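Local coordinates for ABC transporter periplasmic peptide-binding protein (Pseudoalteromonas, PDB 4QFL) that probably captures dipeptides in the periplasm for import by an ABC transporter, and here holds the dipeptide Ala-Phe, at residues Pro302-Asn306 / Leu307-Gln311; Glu320-Met323 / Gln324-Tyr328. All coordinates share one frame; numbering follows the deposited sequence.

Contact 1: Pro302-Asn306 / Leu307-Gln311; sequences PPFDN and LKVRQ
R310 folds back toward the turn that leads into its own helix and gives NH1 to the carbonyl oxygen of F304, at 2.7 Å. The bond is fairly straight, and the acceptor lies almost exactly in the guanidinium plane, though NH1 sits tilted by 25° from the plane of the F304 carbonyl. A bend at chi3 (-57°) turns the head of the arginine toward the loop, while CG and CD brush past the same oxygen. L307 CA covers one face of the guanidinium, near its rim.

N306 is the N-cap of helix 307-314. Its CG stands anti to the backbone N (chi1 -175°), which brings OD1 to K308 N at 3.0 Å, a weak capping bond. Its backbone O takes R310 N at 3.0 Å and, more weakly, V309 N.

V309 meets N306 at about a right angle: CG2 packs on N306 CB at 3.8 Å and also reaches P303 CB at 3.9 Å, while CG1 lies obliquely to the F304 ring. P303, which follows a cis peptide bond, is the first residue of a type I turn that ends at N306. Since R310 NH2 and NE also bond to the carbonyls of Q497 and, weakly, L498, the arginine ties the capping turn to the C-terminal end of helix 480-497 and the residue after it, its charge probably eased by the three backbone carbonyls it faces.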
ATOM      1  N   PRO A 302      26.969   4.381   6.595  1.00 22.36           N
ATOM      2  CA  PRO A 302      28.124   3.534   6.265  1.00 20.50           C
ATOM      3  C   PRO A 302      28.017   2.184   6.977  1.00 22.97           C
ATOM      4  O   PRO A 302      27.476   2.131   8.076  1.00 24.24           O
ATOM      5  CB  PRO A 302      29.322   4.340   6.799  1.00 22.84           C
ATOM      6  CG  PRO A 302      28.802   5.746   6.982  1.00 21.77           C
ATOM      7  CD  PRO A 302      27.353   5.602   7.324  1.00 21.79           C
ATOM      8  N   PRO A 303      28.509   1.100   6.358  1.00 23.91           N
ATOM      9  CA  PRO A 303      29.144   1.036   5.034  1.00 22.85           C
ATOM     10  C   PRO A 303      28.141   0.911   3.894  1.00 21.36           C
ATOM     11  O   PRO A 303      28.525   0.640   2.761  1.00 23.03           O
ATOM     12  CB  PRO A 303      29.950  -0.256   5.116  1.00 24.13           C
ATOM     13  CG  PRO A 303      29.154  -1.112   6.021  1.00 22.32           C
ATOM     14  CD  PRO A 303      28.563  -0.198   7.050  1.00 21.16           C
ATOM     15  N   PHE A 304      26.868   1.117   4.189  1.00 21.99           N
ATOM     16  CA  PHE A 304      25.820   0.806   3.229  1.00 21.00           C
ATOM     17  C   PHE A 304      25.667   1.924   2.204  1.00 21.13           C
ATOM     18  O   PHE A 304      24.997   1.751   1.190  1.00 22.41           O
ATOM     19  CB  PHE A 304      24.511   0.458   3.969  1.00 19.90           C
ATOM     20  CG  PHE A 304      24.723  -0.493   5.117  1.00 19.86           C
ATOM     21  CD1 PHE A 304      25.070  -1.813   4.882  1.00 21.14           C
ATOM     22  CD2 PHE A 304      24.659  -0.051   6.427  1.00 20.94           C
ATOM     23  CE1 PHE A 304      25.309  -2.684   5.933  1.00 22.71           C
ATOM     24  CE2 PHE A 304      24.897  -0.915   7.484  1.00 22.14           C
ATOM     25  CZ  PHE A 304      25.222  -2.235   7.238  1.00 21.66           C
ATOM     26  N   ASP A 305      26.319   3.055   2.460  1.00 20.02           N
ATOM     27  CA  ASP A 305      26.388   4.136   1.482  1.00 18.91           C
ATOM     28  C   ASP A 305      27.407   3.809   0.389  1.00 21.73           C
ATOM     29  O   ASP A 305      27.561   4.549  -0.581  1.00 23.62           O
ATOM     30  CB  ASP A 305      26.722   5.463   2.163  1.00 21.37           C
ATOM     31  CG  ASP A 305      28.109   5.482   2.762  1.00 21.46           C
ATOM     32  OD1 ASP A 305      28.616   4.403   3.128  1.00 21.54           O
ATOM     33  OD2 ASP A 305      28.699   6.582   2.877  1.00 23.13           O
ATOM     34  N   ASN A 306      28.095   2.685   0.550  1.00 20.21           N
ATOM     35  CA  ASN A 306      29.120   2.279  -0.390  1.00 21.99           C
ATOM     36  C   ASN A 306      28.590   1.239  -1.355  1.00 21.62           C
ATOM     37  O   ASN A 306      28.266   0.121  -0.962  1.00 20.10           O
ATOM     38  CB  ASN A 306      30.302   1.700   0.370  1.00 23.71           C
ATOM     39  CG  ASN A 306      31.451   1.380  -0.520  1.00 23.97           C
ATOM     40  OD1 ASN A 306      31.286   1.218  -1.724  1.00 27.96           O
ATOM     41  ND2 ASN A 306      32.634   1.282   0.058  1.00 25.51           N
ATOM     42  N   LEU A 307      28.506   1.605  -2.624  1.00 20.34           N
ATOM     43  CA  LEU A 307      27.891   0.719  -3.598  1.00 22.74           C
ATOM     44  C   LEU A 307      28.574  -0.640  -3.596  1.00 26.70           C
ATOM     45  O   LEU A 307      27.897  -1.666  -3.581  1.00 26.68           O
ATOM     46  CB  LEU A 307      27.909   1.340  -4.994  1.00 23.68           C
ATOM     47  CG  LEU A 307      27.290   0.521  -6.135  1.00 24.87           C
ATOM     48  CD1 LEU A 307      25.901  -0.019  -5.791  1.00 21.93           C
ATOM     49  CD2 LEU A 307      27.243   1.356  -7.406  1.00 25.18           C
ATOM     50  N   LYS A 308      29.907  -0.650  -3.588  1.00 24.76           N
ATOM     51  CA  LYS A 308      30.656  -1.906  -3.585  1.00 26.02           C
ATOM     52  C   LYS A 308      30.245  -2.806  -2.436  1.00 26.00           C
ATOM     53  O   LYS A 308      30.284  -4.030  -2.546  1.00 29.27           O
ATOM     54  CB  LYS A 308      32.162  -1.656  -3.521  1.00 27.98           C
ATOM     55  CG  LYS A 308      32.839  -1.554  -4.881  1.00 32.56           C
ATOM     56  CD  LYS A 308      34.089  -2.431  -4.930  1.00 38.98           C
ATOM     57  CE  LYS A 308      34.829  -2.285  -6.260  1.00 45.53           C
ATOM     58  NZ  LYS A 308      34.172  -2.991  -7.408  1.00 49.37           N
ATOM     59  N   VAL A 309      29.866  -2.198  -1.323  1.00 24.17           N
ATOM     60  CA  VAL A 309      29.431  -2.962  -0.173  1.00 23.73           C
ATOM     61  C   VAL A 309      28.056  -3.533  -0.463  1.00 27.99           C
ATOM     62  O   VAL A 309      27.800  -4.711  -0.216  1.00 26.94           O
ATOM     63  CB  VAL A 309      29.368  -2.088   1.076  1.00 24.59           C
ATOM     64  CG1 VAL A 309      28.435  -2.696   2.111  1.00 27.82           C
ATOM     65  CG2 VAL A 309      30.752  -1.896   1.646  1.00 22.71           C
ATOM     66  N   ARG A 310      27.173  -2.694  -0.994  1.00 24.98           N
ATOM     67  CA  ARG A 310      25.822  -3.139  -1.296  1.00 24.03           C
ATOM     68  C   ARG A 310      25.878  -4.302  -2.268  1.00 25.75           C
ATOM     69  O   ARG A 310      25.176  -5.300  -2.095  1.00 24.75           O
ATOM     70  CB  ARG A 310      24.957  -1.988  -1.827  1.00 19.92           C
ATOM     71  CG  ARG A 310      24.643  -0.952  -0.754  1.00 21.75           C
ATOM     72  CD  ARG A 310      23.523   0.005  -1.141  1.00 16.76           C
ATOM     73  NE  ARG A 310      23.791   0.723  -2.385  1.00 17.76           N
ATOM     74  CZ  ARG A 310      24.512   1.839  -2.488  1.00 18.60           C
ATOM     75  NH1 ARG A 310      25.081   2.381  -1.426  1.00 17.66           N
ATOM     76  NH2 ARG A 310      24.672   2.411  -3.671  1.00 22.11           N
ATOM     77  N   GLN A 311      26.739  -4.181  -3.273  1.00 25.71           N
ATOM     78  CA  GLN A 311      26.956  -5.250  -4.242  1.00 28.98           C
ATOM     79  C   GLN A 311      27.505  -6.512  -3.567  1.00 29.84           C
ATOM     80  O   GLN A 311      27.032  -7.620  -3.817  1.00 28.91           O
ATOM     81  CB  GLN A 311      27.901  -4.775  -5.340  1.00 26.46           C
ATOM     82  CG  GLN A 311      27.402  -3.541  -6.056  1.00 28.13           C
ATOM     83  CD  GLN A 311      28.448  -2.905  -6.951  1.00 33.51           C
ATOM     84  OE1 GLN A 311      28.151  -1.965  -7.688  1.00 34.59           O
ATOM     85  NE2 GLN A 311      29.676  -3.410  -6.891  1.00 33.53           N
TER
HETATM   86  O   HOH W   1      29.497   4.374  -3.418  1.00 29.46           O

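Contact 2: Glu320-Met323 / Gln324-Tyr328; sequences EKIM and QAVYY
The carbonyl oxygen of I322 is gripped twice, by V326 N at 2.9 Å and by Y327 N at 3.2 Å. This is the C-terminal end of helix 319-325, where an i to i+4 bond and a longer i to i+5 bond share one acceptor as the helix widens into a turn. Y327 N approaches nearly head-on (C=O...N 161°), V326 N at a more bent angle. One residue earlier A325 N makes the ordinary i to i+4 bond to K321 O at 2.8 Å, with a weak second bond from Q324 N. Y328 then leaves helical geometry with a positive phi.

On the buried side, I322 and Y327 run side by side in the same direction. The CG2 branch of I322 touches CE1 of the tyrosine ring at 3.7 Å and also packs on V326 CG2, while the I322 carbonyl oxygen lies at the ring edge, near its plane. M323 comes to the same ring obliquely in a Met-aromatic contact, SD 4.8 Å from the centroid and 36° off the normal; the bend at chi2 brings SD over toward the ring. Y327 OH bonds to Y385 O, so the ring is held at its far end as well. Y385 lines the pocket of the bound phenylalanine, which places Y327 behind that wall, its side chain about 11 Å from the bound phenylalanine. M392 of helix 389-401 packs against I322, V326 and Y327.

On the exposed side, E320 and Q324 lie alongside each other, carboxylate and amide planes 20° apart. The glutamate's partner is R333, in a salt bridge through OE2, whereas its OE1 stays 3.9 Å from Q324 NE2.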
ATOM      1  N   GLU A 320      17.522 -18.783  -4.199  1.00 29.66           N
ATOM      2  CA  GLU A 320      16.755 -19.957  -4.588  1.00 29.10           C
ATOM      3  C   GLU A 320      16.292 -20.762  -3.380  1.00 28.04           C
ATOM      4  O   GLU A 320      15.292 -21.477  -3.443  1.00 29.10           O
ATOM      5  CB  GLU A 320      17.538 -20.808  -5.589  1.00 33.45           C
ATOM      6  CG  GLU A 320      17.577 -20.201  -6.995  1.00 34.62           C
ATOM      7  CD  GLU A 320      16.194 -20.142  -7.649  1.00 38.33           C
ATOM      8  OE1 GLU A 320      15.376 -21.055  -7.393  1.00 40.42           O
ATOM      9  OE2 GLU A 320      15.921 -19.185  -8.415  1.00 39.84           O
ATOM     10  N   LYS A 321      17.009 -20.618  -2.274  1.00 25.87           N
ATOM     11  CA  LYS A 321      16.640 -21.269  -1.025  1.00 26.01           C
ATOM     12  C   LYS A 321      15.497 -20.516  -0.356  1.00 25.94           C
ATOM     13  O   LYS A 321      14.673 -21.109   0.344  1.00 24.71           O
ATOM     14  CB  LYS A 321      17.845 -21.330  -0.087  1.00 26.47           C
ATOM     15  CG  LYS A 321      17.522 -21.772   1.336  1.00 26.37           C
ATOM     16  CD  LYS A 321      17.014 -23.193   1.365  1.00 24.71           C
ATOM     17  CE  LYS A 321      16.897 -23.697   2.782  1.00 28.84           C
ATOM     18  NZ  LYS A 321      16.466 -25.120   2.809  1.00 35.94           N
ATOM     19  N   ILE A 322      15.465 -19.202  -0.569  1.00 24.78           N
ATOM     20  CA  ILE A 322      14.369 -18.371  -0.084  1.00 24.03           C
ATOM     21  C   ILE A 322      13.090 -18.649  -0.863  1.00 22.77           C
ATOM     22  O   ILE A 322      12.007 -18.733  -0.279  1.00 23.66           O
ATOM     23  CB  ILE A 322      14.722 -16.873  -0.145  1.00 26.86           C
ATOM     24  CG1 ILE A 322      15.699 -16.524   0.986  1.00 25.59           C
ATOM     25  CG2 ILE A 322      13.460 -16.022  -0.028  1.00 22.39           C
ATOM     26  CD1 ILE A 322      16.240 -15.125   0.914  1.00 24.27           C
ATOM     27  N   MET A 323      13.219 -18.819  -2.175  1.00 24.47           N
ATOM     28  CA  MET A 323      12.061 -19.131  -3.022  1.00 23.74           C
ATOM     29  C   MET A 323      11.322 -20.380  -2.560  1.00 24.28           C
ATOM     30  O   MET A 323      10.128 -20.537  -2.803  1.00 23.36           O
ATOM     31  CB  MET A 323      12.473 -19.266  -4.487  1.00 23.01           C
ATOM     32  CG  MET A 323      13.020 -17.971  -5.091  1.00 27.01           C
ATOM     33  SD  MET A 323      12.061 -16.484  -4.669  1.00 23.55           S
ATOM     34  CE  MET A 323      10.557 -16.713  -5.600  1.00 22.13           C
ATOM     35  N   GLN A 324      12.037 -21.267  -1.883  1.00 27.74           N
ATOM     36  CA  GLN A 324      11.425 -22.482  -1.376  1.00 25.27           C
ATOM     37  C   GLN A 324      11.103 -22.386   0.101  1.00 22.93           C
ATOM     38  O   GLN A 324       9.974 -22.619   0.501  1.00 24.64           O
ATOM     39  CB  GLN A 324      12.303 -23.708  -1.663  1.00 32.33           C
ATOM     40  CG  GLN A 324      12.090 -24.303  -3.060  1.00 33.48           C
ATOM     41  CD  GLN A 324      12.174 -23.250  -4.166  1.00 34.43           C
ATOM     42  OE1 GLN A 324      11.150 -22.832  -4.717  1.00 31.87           O
ATOM     43  NE2 GLN A 324      13.398 -22.817  -4.493  1.00 31.65           N
ATOM     44  N   ALA A 325      12.092 -22.045   0.916  1.00 24.12           N
ATOM     45  CA  ALA A 325      11.884 -22.002   2.354  1.00 22.79           C
ATOM     46  C   ALA A 325      10.856 -20.963   2.768  1.00 20.85           C
ATOM     47  O   ALA A 325      10.081 -21.199   3.675  1.00 19.27           O
ATOM     48  CB  ALA A 325      13.201 -21.760   3.077  1.00 26.54           C
ATOM     49  N   VAL A 326      10.871 -19.804   2.109  1.00 22.92           N
ATOM     50  CA  VAL A 326       9.969 -18.710   2.459  1.00 21.34           C
ATOM     51  C   VAL A 326       8.722 -18.709   1.599  1.00 20.10           C
ATOM     52  O   VAL A 326       7.618 -18.733   2.121  1.00 21.89           O
ATOM     53  CB  VAL A 326      10.645 -17.321   2.354  1.00 19.62           C
ATOM     54  CG1 VAL A 326       9.657 -16.216   2.704  1.00 17.54           C
ATOM     55  CG2 VAL A 326      11.847 -17.248   3.282  1.00 21.50           C
ATOM     56  N   TYR A 327       8.901 -18.675   0.282  1.00 20.20           N
ATOM     57  CA  TYR A 327       7.766 -18.511  -0.622  1.00 20.24           C
ATOM     58  C   TYR A 327       7.088 -19.817  -0.960  1.00 23.96           C
ATOM     59  O   TYR A 327       6.082 -19.828  -1.676  1.00 23.18           O
ATOM     60  CB  TYR A 327       8.169 -17.769  -1.891  1.00 19.17           C
ATOM     61  CG  TYR A 327       8.525 -16.328  -1.624  1.00 18.43           C
ATOM     62  CD1 TYR A 327       9.791 -15.980  -1.188  1.00 18.57           C
ATOM     63  CD2 TYR A 327       7.586 -15.318  -1.784  1.00 16.36           C
ATOM     64  CE1 TYR A 327      10.123 -14.657  -0.930  1.00 17.16           C
ATOM     65  CE2 TYR A 327       7.907 -13.999  -1.535  1.00 17.16           C
ATOM     66  CZ  TYR A 327       9.178 -13.678  -1.103  1.00 16.83           C
ATOM     67  OH  TYR A 327       9.504 -12.376  -0.841  1.00 15.44           O
ATOM     68  N   TYR A 328       7.634 -20.914  -0.442  1.00 22.75           N
ATOM     69  CA  TYR A 328       7.029 -22.229  -0.622  1.00 20.91           C
ATOM     70  C   TYR A 328       6.797 -22.564  -2.093  1.00 22.71           C
ATOM     71  O   TYR A 328       5.868 -23.296  -2.426  1.00 25.93           O
ATOM     72  CB  TYR A 328       5.712 -22.322   0.160  1.00 20.69           C
ATOM     73  CG  TYR A 328       5.888 -22.689   1.611  1.00 23.25           C
ATOM     74  CD1 TYR A 328       6.590 -21.868   2.486  1.00 20.21           C
ATOM     75  CD2 TYR A 328       5.353 -23.860   2.111  1.00 24.35           C
ATOM     76  CE1 TYR A 328       6.754 -22.215   3.813  1.00 22.99           C
ATOM     77  CE2 TYR A 328       5.514 -24.212   3.440  1.00 26.03           C
ATOM     78  CZ  TYR A 328       6.214 -23.389   4.286  1.00 25.34           C
ATOM     79  OH  TYR A 328       6.362 -23.757   5.605  1.00 26.68           O
TER

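In the fold
Helices 307-314 and 319-325 follow one another in the chain, but contacts 1 and 2 stay apart, with nearest atoms about 14 Å from each other. Contact 1 is a helix start, contact 2 a helix finish. Each has a carbonyl shared by two backbone N-H groups; contact 1 adds an asparagine side-chain cap and an arginine, contact 2 an i+4/i+5 pair and a tyrosine ring packed among aliphatic side chains and a methionine. Both are partly buried, each with polar residues on its outer side. Contact 1 is joined to the end of helix 480-497 and its following loop; contact 2 leans on helix 389-401 and strand 500-513, and through Y385 it is linked to the wall of the dipeptide pocket.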